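Local coordinates for glutathione synthetase-like effector 30 (Gpa-GSS30-apo) (Globodera pallida, PDB 5OET), which is a nematode effector built on the glutathione synthetase fold, apparently derived from a housekeeping ligase and probably turned to a new role in parasitism, at residues A[39-43]-A[44-48]; A[50-53]-A[54-57]; A[106-109]-A[110-114]; A[201-204]-A[205-208]; A[257-260]-A[261-265]. All coordinates share one frame; numbering follows the deposited sequence.

Contact 1 (A[39-43]-A[44-48])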
# COMPACT_ATOMS: atom_id res chain seq x y z
N ASN A 39 -11.29 -24.37 -11.91
CA ASN A 39 -12.52 -24.08 -12.69
C ASN A 39 -12.90 -22.60 -12.78
O ASN A 39 -13.95 -22.26 -13.31
CB ASN A 39 -13.73 -24.87 -12.16
CG ASN A 39 -13.50 -26.36 -12.16
OD1 ASN A 39 -14.03 -27.07 -11.32
ND2 ASN A 39 -12.68 -26.84 -13.09
N ILE A 40 -12.07 -21.71 -12.26
CA ILE A 40 -12.21 -20.28 -12.50
C ILE A 40 -11.67 -19.96 -13.89
O ILE A 40 -12.39 -19.40 -14.71
CB ILE A 40 -11.45 -19.44 -11.44
CG1 ILE A 40 -12.06 -19.70 -10.05
CG2 ILE A 40 -11.46 -17.96 -11.81
CD1 ILE A 40 -11.30 -19.06 -8.91
N GLU A 41 -10.41 -20.32 -14.14
CA GLU A 41 -9.69 -19.95 -15.36
C GLU A 41 -8.51 -20.90 -15.58
O GLU A 41 -7.82 -21.26 -14.62
CB GLU A 41 -9.22 -18.48 -15.29
CG GLU A 41 -8.51 -17.93 -16.54
CD GLU A 41 -9.40 -17.81 -17.78
OE1 GLU A 41 -10.31 -16.94 -17.78
OE2 GLU A 41 -9.19 -18.57 -18.79
N GLN A 42 -8.31 -21.32 -16.83
CA GLN A 42 -7.17 -22.17 -17.23
C GLN A 42 -6.38 -21.68 -18.45
O GLN A 42 -5.50 -22.37 -18.93
CB GLN A 42 -7.63 -23.63 -17.45
CG GLN A 42 -6.75 -24.65 -16.73
CD GLN A 42 -7.02 -24.65 -15.24
OE1 GLN A 42 -6.16 -24.30 -14.43
NE2 GLN A 42 -8.24 -24.99 -14.88
N ASP A 43 -6.67 -20.48 -18.94
CA ASP A 43 -5.82 -19.85 -19.95
C ASP A 43 -4.54 -19.39 -19.23
O ASP A 43 -4.64 -18.60 -18.30
CB ASP A 43 -6.54 -18.68 -20.63
CG ASP A 43 -5.81 -18.19 -21.87
OD1 ASP A 43 -4.58 -18.00 -21.80
OD2 ASP A 43 -6.47 -18.01 -22.92
N PRO A 44 -3.35 -19.89 -19.64
CA PRO A 44 -2.12 -19.45 -18.94
C PRO A 44 -1.82 -17.96 -19.10
O PRO A 44 -1.42 -17.32 -18.13
CB PRO A 44 -1.00 -20.30 -19.56
CG PRO A 44 -1.67 -21.32 -20.41
CD PRO A 44 -3.06 -20.84 -20.73
N GLN A 45 -2.04 -17.43 -20.31
CA GLN A 45 -1.86 -16.01 -20.60
C GLN A 45 -2.75 -15.13 -19.72
O GLN A 45 -2.30 -14.12 -19.18
CB GLN A 45 -2.10 -15.73 -22.10
CG GLN A 45 -1.83 -14.32 -22.61
CD GLN A 45 -0.55 -13.72 -22.06
OE1 GLN A 45 -0.61 -12.82 -21.24
NE2 GLN A 45 0.63 -14.24 -22.47
N ILE A 46 -4.01 -15.53 -19.53
CA ILE A 46 -4.89 -14.81 -18.61
C ILE A 46 -4.45 -14.97 -17.14
O ILE A 46 -4.43 -13.99 -16.40
CB ILE A 46 -6.35 -15.24 -18.79
CG1 ILE A 46 -6.84 -14.91 -20.22
CG2 ILE A 46 -7.25 -14.56 -17.76
CD1 ILE A 46 -6.74 -13.44 -20.61
N LEU A 47 -4.09 -16.19 -16.73
CA LEU A 47 -3.58 -16.39 -15.37
C LEU A 47 -2.32 -15.57 -15.10
O LEU A 47 -2.17 -15.01 -14.00
CB LEU A 47 -3.29 -17.86 -15.08
CG LEU A 47 -4.54 -18.73 -14.91
CD1 LEU A 47 -4.20 -20.22 -14.90
CD2 LEU A 47 -5.29 -18.34 -13.65
N LEU A 48 -1.42 -15.50 -16.09
CA LEU A 48 -0.24 -14.66 -15.99
C LEU A 48 -0.65 -13.21 -15.79
O LEU A 48 -0.16 -12.54 -14.88
CB LEU A 48 0.66 -14.81 -17.21
CG LEU A 48 1.79 -13.76 -17.27
CD1 LEU A 48 2.72 -13.86 -16.07
CD2 LEU A 48 2.53 -13.84 -18.58

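Contact 2 (A[50-53]-A[54-57])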
# COMPACT_ATOMS: atom_id res chain seq x y z
N GLN A 50 -3.42 -12.01 -14.63
CA GLN A 50 -4.03 -11.84 -13.31
C GLN A 50 -3.00 -11.91 -12.18
O GLN A 50 -3.19 -11.27 -11.14
CB GLN A 50 -5.12 -12.88 -13.10
CG GLN A 50 -6.34 -12.66 -13.98
CD GLN A 50 -7.40 -13.74 -13.86
OE1 GLN A 50 -8.48 -13.60 -14.41
NE2 GLN A 50 -7.10 -14.82 -13.15
N SER A 51 -1.95 -12.69 -12.37
CA SER A 51 -0.81 -12.69 -11.44
C SER A 51 -0.20 -11.31 -11.29
O SER A 51 0.04 -10.87 -10.17
CB SER A 51 0.29 -13.62 -11.92
OG SER A 51 -0.01 -14.92 -11.52
N LEU A 52 0.11 -10.68 -12.42
CA LEU A 52 0.73 -9.36 -12.40
C LEU A 52 -0.18 -8.32 -11.76
O LEU A 52 0.27 -7.48 -11.01
CB LEU A 52 1.12 -8.92 -13.80
CG LEU A 52 2.19 -9.77 -14.46
CD1 LEU A 52 2.40 -9.30 -15.89
CD2 LEU A 52 3.52 -9.74 -13.70
N ASP A 53 -1.47 -8.41 -12.07
CA ASP A 53 -2.50 -7.59 -11.47
C ASP A 53 -2.56 -7.76 -9.96
O ASP A 53 -2.60 -6.78 -9.24
CB ASP A 53 -3.87 -7.91 -12.08
CG ASP A 53 -5.03 -7.32 -11.27
OD1 ASP A 53 -5.34 -7.84 -10.17
OD2 ASP A 53 -5.66 -6.34 -11.72
N ALA A 54 -2.61 -9.00 -9.51
CA ALA A 54 -2.66 -9.29 -8.07
C ALA A 54 -1.43 -8.72 -7.39
O ALA A 54 -1.55 -7.99 -6.41
CB ALA A 54 -2.75 -10.79 -7.82
N LYS A 55 -0.27 -9.05 -7.94
CA LYS A 55 1.00 -8.56 -7.43
C LYS A 55 1.04 -7.02 -7.40
O LYS A 55 1.43 -6.45 -6.40
CB LYS A 55 2.18 -9.18 -8.21
CG LYS A 55 3.29 -8.24 -8.67
CD LYS A 55 3.90 -8.66 -9.99
CE LYS A 55 3.97 -7.50 -10.99
NZ LYS A 55 4.85 -6.38 -10.56
N ASP A 56 0.62 -6.35 -8.47
CA ASP A 56 0.59 -4.89 -8.47
C ASP A 56 -0.41 -4.27 -7.52
O ASP A 56 -0.20 -3.18 -7.05
CB ASP A 56 0.37 -4.34 -9.89
CG ASP A 56 1.62 -4.48 -10.76
OD1 ASP A 56 2.70 -4.74 -10.19
OD2 ASP A 56 1.51 -4.35 -12.02
N TRP A 57 -1.50 -4.97 -7.22
CA TRP A 57 -2.41 -4.54 -6.15
C TRP A 57 -1.74 -4.64 -4.77
O TRP A 57 -1.90 -3.74 -3.93
CB TRP A 57 -3.69 -5.36 -6.16
CG TRP A 57 -4.78 -4.77 -5.36
CD1 TRP A 57 -5.81 -4.01 -5.82
CD2 TRP A 57 -4.99 -4.92 -3.97
NE1 TRP A 57 -6.63 -3.64 -4.79
CE2 TRP A 57 -6.15 -4.19 -3.64
CE3 TRP A 57 -4.29 -5.59 -2.95
CZ2 TRP A 57 -6.65 -4.14 -2.35
CZ3 TRP A 57 -4.76 -5.51 -1.67
CH2 TRP A 57 -5.94 -4.79 -1.37

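Contact 3 (A[106-109]-A[110-114])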
# COMPACT_ATOMS: atom_id res chain seq x y z
N ASP A 106 -15.37 -19.96 16.56
CA ASP A 106 -16.18 -20.05 17.78
C ASP A 106 -15.39 -20.43 19.04
O ASP A 106 -15.78 -20.04 20.13
CB ASP A 106 -17.33 -21.07 17.60
CG ASP A 106 -18.44 -20.57 16.65
OD1 ASP A 106 -18.62 -19.33 16.53
OD2 ASP A 106 -19.12 -21.43 16.03
N VAL A 107 -14.31 -21.19 18.89
CA VAL A 107 -13.57 -21.70 20.04
C VAL A 107 -12.49 -20.72 20.54
O VAL A 107 -11.89 -20.92 21.61
CB VAL A 107 -12.98 -23.11 19.75
CG1 VAL A 107 -11.73 -23.05 18.87
CG2 VAL A 107 -12.72 -23.86 21.03
N GLN A 108 -12.27 -19.63 19.78
CA GLN A 108 -11.21 -18.67 20.10
C GLN A 108 -11.39 -18.04 21.46
O GLN A 108 -10.43 -17.92 22.20
CB GLN A 108 -11.09 -17.58 19.02
CG GLN A 108 -9.76 -16.82 19.06
CD GLN A 108 -8.53 -17.74 18.95
OE1 GLN A 108 -7.44 -17.38 19.40
NE2 GLN A 108 -8.70 -18.93 18.34
N LYS A 109 -12.61 -17.64 21.81
CA LYS A 109 -12.89 -17.10 23.15
C LYS A 109 -12.42 -18.08 24.25
O LYS A 109 -11.69 -17.70 25.18
CB LYS A 109 -14.38 -16.78 23.28
CG LYS A 109 -14.77 -15.89 24.44
CD LYS A 109 -16.25 -16.02 24.76
CE LYS A 109 -16.63 -15.39 26.10
NZ LYS A 109 -16.55 -13.89 26.06
N ALA A 110 -12.82 -19.34 24.12
CA ALA A 110 -12.39 -20.41 25.04
C ALA A 110 -10.88 -20.59 25.07
O ALA A 110 -10.29 -20.83 26.13
CB ALA A 110 -13.04 -21.72 24.63
N MET A 111 -10.27 -20.51 23.91
CA MET A 111 -8.84 -20.73 23.77
C MET A 111 -8.02 -19.63 24.48
O MET A 111 -7.03 -19.92 25.17
CB MET A 111 -8.46 -20.83 22.30
CG MET A 111 -7.32 -21.79 22.06
SD MET A 111 -7.93 -23.47 21.91
CE MET A 111 -6.51 -24.36 22.60
N LEU A 112 -8.44 -18.37 24.34
CA LEU A 112 -7.81 -17.28 25.10
C LEU A 112 -8.01 -17.48 26.60
O LEU A 112 -7.07 -17.39 27.37
CB LEU A 112 -8.36 -15.92 24.67
CG LEU A 112 -8.12 -15.47 23.23
CD1 LEU A 112 -8.86 -14.18 22.92
CD2 LEU A 112 -6.64 -15.31 22.98
N LEU A 113 -9.23 -17.77 27.02
CA LEU A 113 -9.50 -17.96 28.44
C LEU A 113 -8.67 -19.06 29.09
O LEU A 113 -8.24 -18.89 30.20
CB LEU A 113 -11.00 -18.21 28.70
CG LEU A 113 -11.94 -17.01 28.61
CD1 LEU A 113 -13.33 -17.40 29.09
CD2 LEU A 113 -11.42 -15.83 29.41
N LEU A 114 -8.42 -20.17 28.40
CA LEU A 114 -7.60 -21.26 28.96
C LEU A 114 -6.14 -20.85 29.18
O LEU A 114 -5.57 -21.12 30.22
CB LEU A 114 -7.66 -22.48 28.05
CG LEU A 114 -6.68 -23.61 28.32
CD1 LEU A 114 -6.89 -24.18 29.71
CD2 LEU A 114 -6.81 -24.71 27.29

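Contact 4 (A[201-204]-A[205-208])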
# COMPACT_ATOMS: atom_id res chain seq x y z
N SER A 201 -7.25 -10.40 2.47
CA SER A 201 -8.69 -10.58 2.47
C SER A 201 -9.32 -9.72 1.37
O SER A 201 -10.05 -10.23 0.54
CB SER A 201 -9.25 -10.25 3.86
OG SER A 201 -10.60 -10.55 4.00
N ARG A 202 -8.97 -8.44 1.34
CA ARG A 202 -9.43 -7.53 0.28
C ARG A 202 -8.91 -7.89 -1.12
O ARG A 202 -9.64 -7.74 -2.11
CB ARG A 202 -9.08 -6.04 0.59
CG ARG A 202 -9.98 -5.41 1.66
CD ARG A 202 -9.89 -3.88 1.71
NE ARG A 202 -8.52 -3.45 2.03
CZ ARG A 202 -7.80 -2.52 1.39
NH1 ARG A 202 -8.32 -1.81 0.36
NH2 ARG A 202 -6.54 -2.27 1.81
N LEU A 203 -7.66 -8.33 -1.19
CA LEU A 203 -7.06 -8.73 -2.46
C LEU A 203 -7.88 -9.82 -3.13
O LEU A 203 -8.23 -9.71 -4.29
CB LEU A 203 -5.62 -9.23 -2.29
CG LEU A 203 -4.90 -9.71 -3.57
CD1 LEU A 203 -5.07 -8.72 -4.72
CD2 LEU A 203 -3.43 -9.97 -3.28
N HIS A 204 -8.17 -10.85 -2.36
CA HIS A 204 -8.86 -12.03 -2.87
C HIS A 204 -10.33 -11.81 -3.13
O HIS A 204 -10.87 -12.44 -4.02
CB HIS A 204 -8.66 -13.22 -1.94
CG HIS A 204 -7.32 -13.84 -2.04
ND1 HIS A 204 -6.86 -14.78 -1.15
CD2 HIS A 204 -6.32 -13.67 -2.94
CE1 HIS A 204 -5.65 -15.17 -1.49
NE2 HIS A 204 -5.29 -14.50 -2.58
N ARG A 205 -10.99 -10.94 -2.37
CA ARG A 205 -12.38 -10.59 -2.67
C ARG A 205 -12.46 -9.90 -4.04
O ARG A 205 -13.40 -10.09 -4.79
CB ARG A 205 -12.98 -9.71 -1.58
CG ARG A 205 -14.50 -9.54 -1.66
CD ARG A 205 -15.04 -8.49 -0.68
NE ARG A 205 -14.42 -8.62 0.64
CZ ARG A 205 -14.82 -9.44 1.61
NH1 ARG A 205 -15.90 -10.22 1.47
NH2 ARG A 205 -14.14 -9.47 2.75
N ARG A 206 -11.43 -9.13 -4.34
CA ARG A 206 -11.32 -8.40 -5.58
C ARG A 206 -11.06 -9.34 -6.77
O ARG A 206 -11.72 -9.20 -7.79
CB ARG A 206 -10.21 -7.34 -5.45
CG ARG A 206 -10.08 -6.40 -6.64
CD ARG A 206 -8.84 -5.52 -6.50
NE ARG A 206 -8.42 -5.10 -7.85
CZ ARG A 206 -7.54 -5.74 -8.63
NH1 ARG A 206 -6.89 -6.84 -8.22
NH2 ARG A 206 -7.29 -5.25 -9.83
N MET A 207 -10.13 -10.27 -6.64
CA MET A 207 -9.84 -11.24 -7.71
C MET A 207 -11.05 -12.10 -8.06
O MET A 207 -11.39 -12.28 -9.24
CB MET A 207 -8.70 -12.21 -7.32
CG MET A 207 -7.38 -11.58 -6.94
SD MET A 207 -6.82 -10.39 -8.17
CE MET A 207 -6.25 -11.50 -9.45
N VAL A 208 -11.68 -12.64 -7.03
CA VAL A 208 -12.88 -13.46 -7.15
C VAL A 208 -13.99 -12.67 -7.84
O VAL A 208 -14.48 -13.07 -8.87
CB VAL A 208 -13.30 -13.95 -5.76
CG1 VAL A 208 -14.73 -14.45 -5.74
CG2 VAL A 208 -12.34 -15.03 -5.28

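Contact 5 (A[257-260]-A[261-265])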
# COMPACT_ATOMS: atom_id res chain seq x y z
N HIS A 257 11.03 -7.29 10.13
CA HIS A 257 9.96 -7.90 9.33
C HIS A 257 8.56 -7.59 9.90
O HIS A 257 7.55 -7.81 9.23
CB HIS A 257 10.20 -9.40 9.13
CG HIS A 257 9.69 -10.27 10.23
ND1 HIS A 257 10.48 -10.67 11.29
CD2 HIS A 257 8.46 -10.82 10.43
CE1 HIS A 257 9.76 -11.41 12.11
NE2 HIS A 257 8.53 -11.53 11.61
N LEU A 258 8.50 -7.08 11.12
CA LEU A 258 7.23 -6.68 11.71
C LEU A 258 6.92 -5.21 11.54
O LEU A 258 5.79 -4.82 11.80
CB LEU A 258 7.19 -7.07 13.19
CG LEU A 258 7.22 -8.58 13.42
CD1 LEU A 258 7.26 -8.90 14.90
CD2 LEU A 258 6.01 -9.23 12.79
N MET A 259 7.87 -4.43 11.05
CA MET A 259 7.81 -2.98 11.10
C MET A 259 6.58 -2.39 10.43
O MET A 259 5.89 -1.57 11.03
CB MET A 259 9.06 -2.38 10.47
CG MET A 259 9.09 -0.85 10.47
SD MET A 259 8.89 -0.08 12.10
CE MET A 259 10.37 -0.71 12.90
N LEU A 260 6.34 -2.78 9.18
CA LEU A 260 5.19 -2.28 8.42
C LEU A 260 3.85 -2.79 8.91
O LEU A 260 2.87 -2.10 8.75
CB LEU A 260 5.30 -2.57 6.92
CG LEU A 260 6.46 -1.84 6.27
CD1 LEU A 260 6.53 -2.20 4.80
CD2 LEU A 260 6.35 -0.33 6.45
N GLU A 261 3.80 -3.98 9.48
CA GLU A 261 2.58 -4.44 10.11
C GLU A 261 2.33 -3.56 11.33
O GLU A 261 1.20 -3.17 11.58
CB GLU A 261 2.67 -5.92 10.51
CG GLU A 261 2.83 -6.90 9.34
CD GLU A 261 3.27 -8.29 9.79
OE1 GLU A 261 2.45 -8.97 10.42
OE2 GLU A 261 4.43 -8.73 9.55
N SER A 262 3.38 -3.27 12.09
CA SER A 262 3.30 -2.37 13.26
C SER A 262 2.79 -0.97 12.89
O SER A 262 1.95 -0.41 13.59
CB SER A 262 4.66 -2.24 13.98
OG SER A 262 4.95 -3.37 14.79
N ARG A 263 3.28 -0.42 11.78
CA ARG A 263 2.89 0.90 11.33
C ARG A 263 1.46 0.92 10.88
O ARG A 263 0.76 1.92 11.07
CB ARG A 263 3.77 1.34 10.18
CG ARG A 263 5.21 1.59 10.58
CD ARG A 263 5.36 2.93 11.24
NE ARG A 263 6.75 3.28 11.42
CZ ARG A 263 7.18 4.27 12.19
NH1 ARG A 263 6.33 5.02 12.89
NH2 ARG A 263 8.49 4.52 12.27
N GLN A 264 1.03 -0.17 10.29
CA GLN A 264 -0.35 -0.32 9.81
C GLN A 264 -1.34 -0.43 10.93
O GLN A 264 -2.48 -0.04 10.77
CB GLN A 264 -0.48 -1.52 8.85
CG GLN A 264 0.09 -1.23 7.47
CD GLN A 264 0.46 -2.46 6.68
OE1 GLN A 264 1.13 -2.36 5.66
NE2 GLN A 264 0.01 -3.63 7.12
N ILE A 265 -0.90 -0.96 12.07
CA ILE A 265 -1.74 -0.96 13.27
C ILE A 265 -2.02 0.48 13.68
O ILE A 265 -3.16 0.81 13.96
CB ILE A 265 -1.14 -1.79 14.45
CG1 ILE A 265 -1.17 -3.27 14.10
CG2 ILE A 265 -1.95 -1.61 15.71
CD1 ILE A 265 -0.19 -4.11 14.86

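Contact 1 (A[39-43]-A[44-48])
Asp43 meets the first turn of helix 44-59 with one carboxylate oxygen. Its CG stands anti to the backbone N (chi1 -168°), which brings OD1 to the N-H groups of the first turn; there OD1 lies 3.0 Å from Gln45 N and 3.4 Å from Ile46 N. Both bonds are weak, the first because its N-H is badly bent (120°) and the second because it is long. This is an N-cap, the standard way to close a helix start, with Pro44 as the first residue of the helix proper. The Asp43 carbonyl meanwhile opens the regular helical pattern by accepting from Leu47 N at 2.9 Å. A negative group here would probably interact well with the positive end of the helix dipole. Ile46 supplies the apolar counterpart: its CG1 lies 3.8 Å from Asp43 CB, while its CG2 meets Glu41 CG at 3.8 Å. Glu41 is bent at chi2 (66°), turning its carboxylate forward along the chain until OE2 meets Asp43 N at 3.2 Å through the anti lone pair. Leu47 CD1 lies 3.8 Å from Glu41 O, and beyond the segments Leu47 packs on Leu91 and His457.

Contact 2 (A[50-53]-A[54-57])
Lys55 folds back over Leu52, one helical turn earlier, and its path can be traced atom by atom. CB starts 3.4 Å from the carbonyl oxygen Ser51 O, the same oxygen that accepts the Lys55 backbone N-H. CG then passes over Leu52 O at 3.9 Å. CD is the first atom to reach the leucine branch, 3.9 Å from Leu52 CD2, and CE closes on that methyl at 3.5 Å, so that the two side chains run side by side and point the same way. The last bend, at chi4 (64°), turns NZ off the leucine and onto the carboxylate of Asp56, where it forms a salt bridge with OD1 at 2.7 Å; the nitrogen comes to the syn side of that oxygen but 27° out of the carboxylate plane. The other oxygen, Asp56 OD2, is held by Arg263 of the second subunit, and this carboxylate therefore joins a local charge pair to one across the dimer interface. Four successive i to i+4 backbone bonds keep the helix regular beneath these groups. Within helix 44-59, Asp53, Ala54 and Trp57 turn to helix 196-210, with Asp53 salt-bridged to Arg206, while Leu52, Lys55 and Asp56 pack on Arg263 or Phe66 of the second subunit.

Contact 3 (A[106-109]-A[110-114])
Leu112 turns its CG anti to its carbonyl carbon and beside the backbone N (chi1 -63°), which lays that atom 3.5 Å from Gln108 O, one turn earlier. Leu113 repeats the setting (chi1 -75°) over the next carbonyl, its CG lying 3.5 Å from Lys109 O. The same two oxygens accept the backbone N-H groups of these leucines, so each carbonyl is covered by the side chain of its own donor. Leu112 N bonds Gln108 O at 3.0 Å, and Leu113 N bonds Lys109 O at 3.1 Å. Val107 O takes Met111 N at 2.8 Å, in a more bent bond (148°). The sole apolar pair between side chains joins Val107 CG2 to Ala110 CB at 4.2 Å, a loose touch along one flank of the helix. Lys109 instead sends its chain out from the helix, and its ammonium forms a cation-pi contact with Phe493. Helix 98-119 is thereby wedged among several elements: Val107 and Ala110 face helix 373-380, Gln108 and Leu112 lie on strand 160-173, and Leu113 packs on strand 490-504 of the large mixed sheet.

Contact 4 (A[201-204]-A[205-208])
Leu203 and Met207 lie one turn apart on helix 196-210, and one methyl, Leu203 CD1, meets the sulfur, Met207 SD, at 4.2 Å. The methionine is bent at chi2 and chi3 (-51° and -76°), and the fold starts close to the helix, where its CG rests 3.4 Å from Leu203 O. The same carbonyl accepts the Met207 backbone N-H at 3.1 Å and also takes a weak second bond from Arg206 N. Arg206 is built differently. Extended from CG to NE, it carries its guanidinium well away from the backbone and passes Leu203 CD1 only loosely and at an oblique tilt. Its end is claimed by two carboxylates, since NH1 forms a salt bridge with Asp53 and NE another with Glu270 of the second subunit. In this way helix 196-210 packs against helix 44-59 and also reaches the dimer interface, with Trp57 lying against Arg202, Leu203 and Arg206. Arg205 turns to a different flank of the helix. A bend at chi3 brings its NH2 to 3.9 Å from Ser201 OG, again obliquely, while NH1 is hydrogen-bonded to Met220 O. The imidazole of His204 is held at both nitrogens, NE2 by Ser90 O and ND1 by Ser521 OG, which should fix the rotation of the ring. Val208 sets its CG2 over His204 O at 3.2 Å, the carbonyl that accepts the Val208 N-H at 3.1 Å.

Contact 5 (A[257-260]-A[261-265])
Ser262 packs close against the carbonyl of Leu258, on the tight side of this contact near the start of helix 259-270. The oxygen Leu258 O receives Ser262 N at 2.9 Å, and Ser262 OG adds a weak bond to it at 3.4 Å; the stronger partner of that hydroxyl is Arg314. Next along the helix, Met259 O takes Arg263 N at 2.9 Å. The side chains of this pair run side by side in the same direction, with SD of Met259 some 4.0 Å from NE of Arg263 and the guanidinium tilted obliquely to the sulfur. NE of Arg263 also forms a salt bridge with Asp56 of the second subunit, and Arg263 makes a cation-pi contact with Phe281. Glu261 belongs to the packed part as well: it reaches back toward the preceding loop with its chain extended beyond CG, crossing Leu258 at an angle so that OE2 stands 3.6 Å from Leu258 CD2. Its OE1 is bonded to Ser193 N, which probably steadies the carboxylate. The solvent side is slacker and falls to His257. This exposed residue has Leu258 CG over one ring face, toward the rim, but its side chain makes no close touch with the following segment. Helix 259-270 links the parallel strands 246-251 and 279-283 in a beta-alpha-beta unit; Ser262 touches strand 246-251, Leu258 meets strand 306-314, and Met259 and Leu260 pack on strand 64-67.

Each contact is local, closing no more than a cap or helical turn, and the five follow in series without nesting or crossing. Contact 1 starts helix 44-59 and contact 2 continues it, their centres about 13 Å apart. The chain then crosses to contact 3 in helix 98-119, whose centre lies about 37 Å from that of contact 2 on the opposite side of the chain's centre. It returns with contact 4, which touches contact 2 where helix 196-210 packs on helix 44-59. Contact 5 lies near the start of the helix of a beta-alpha-beta unit. Within one chain contacts 2 and 5 do not touch, but Asp56 and Arg263 join them across the dimer interface.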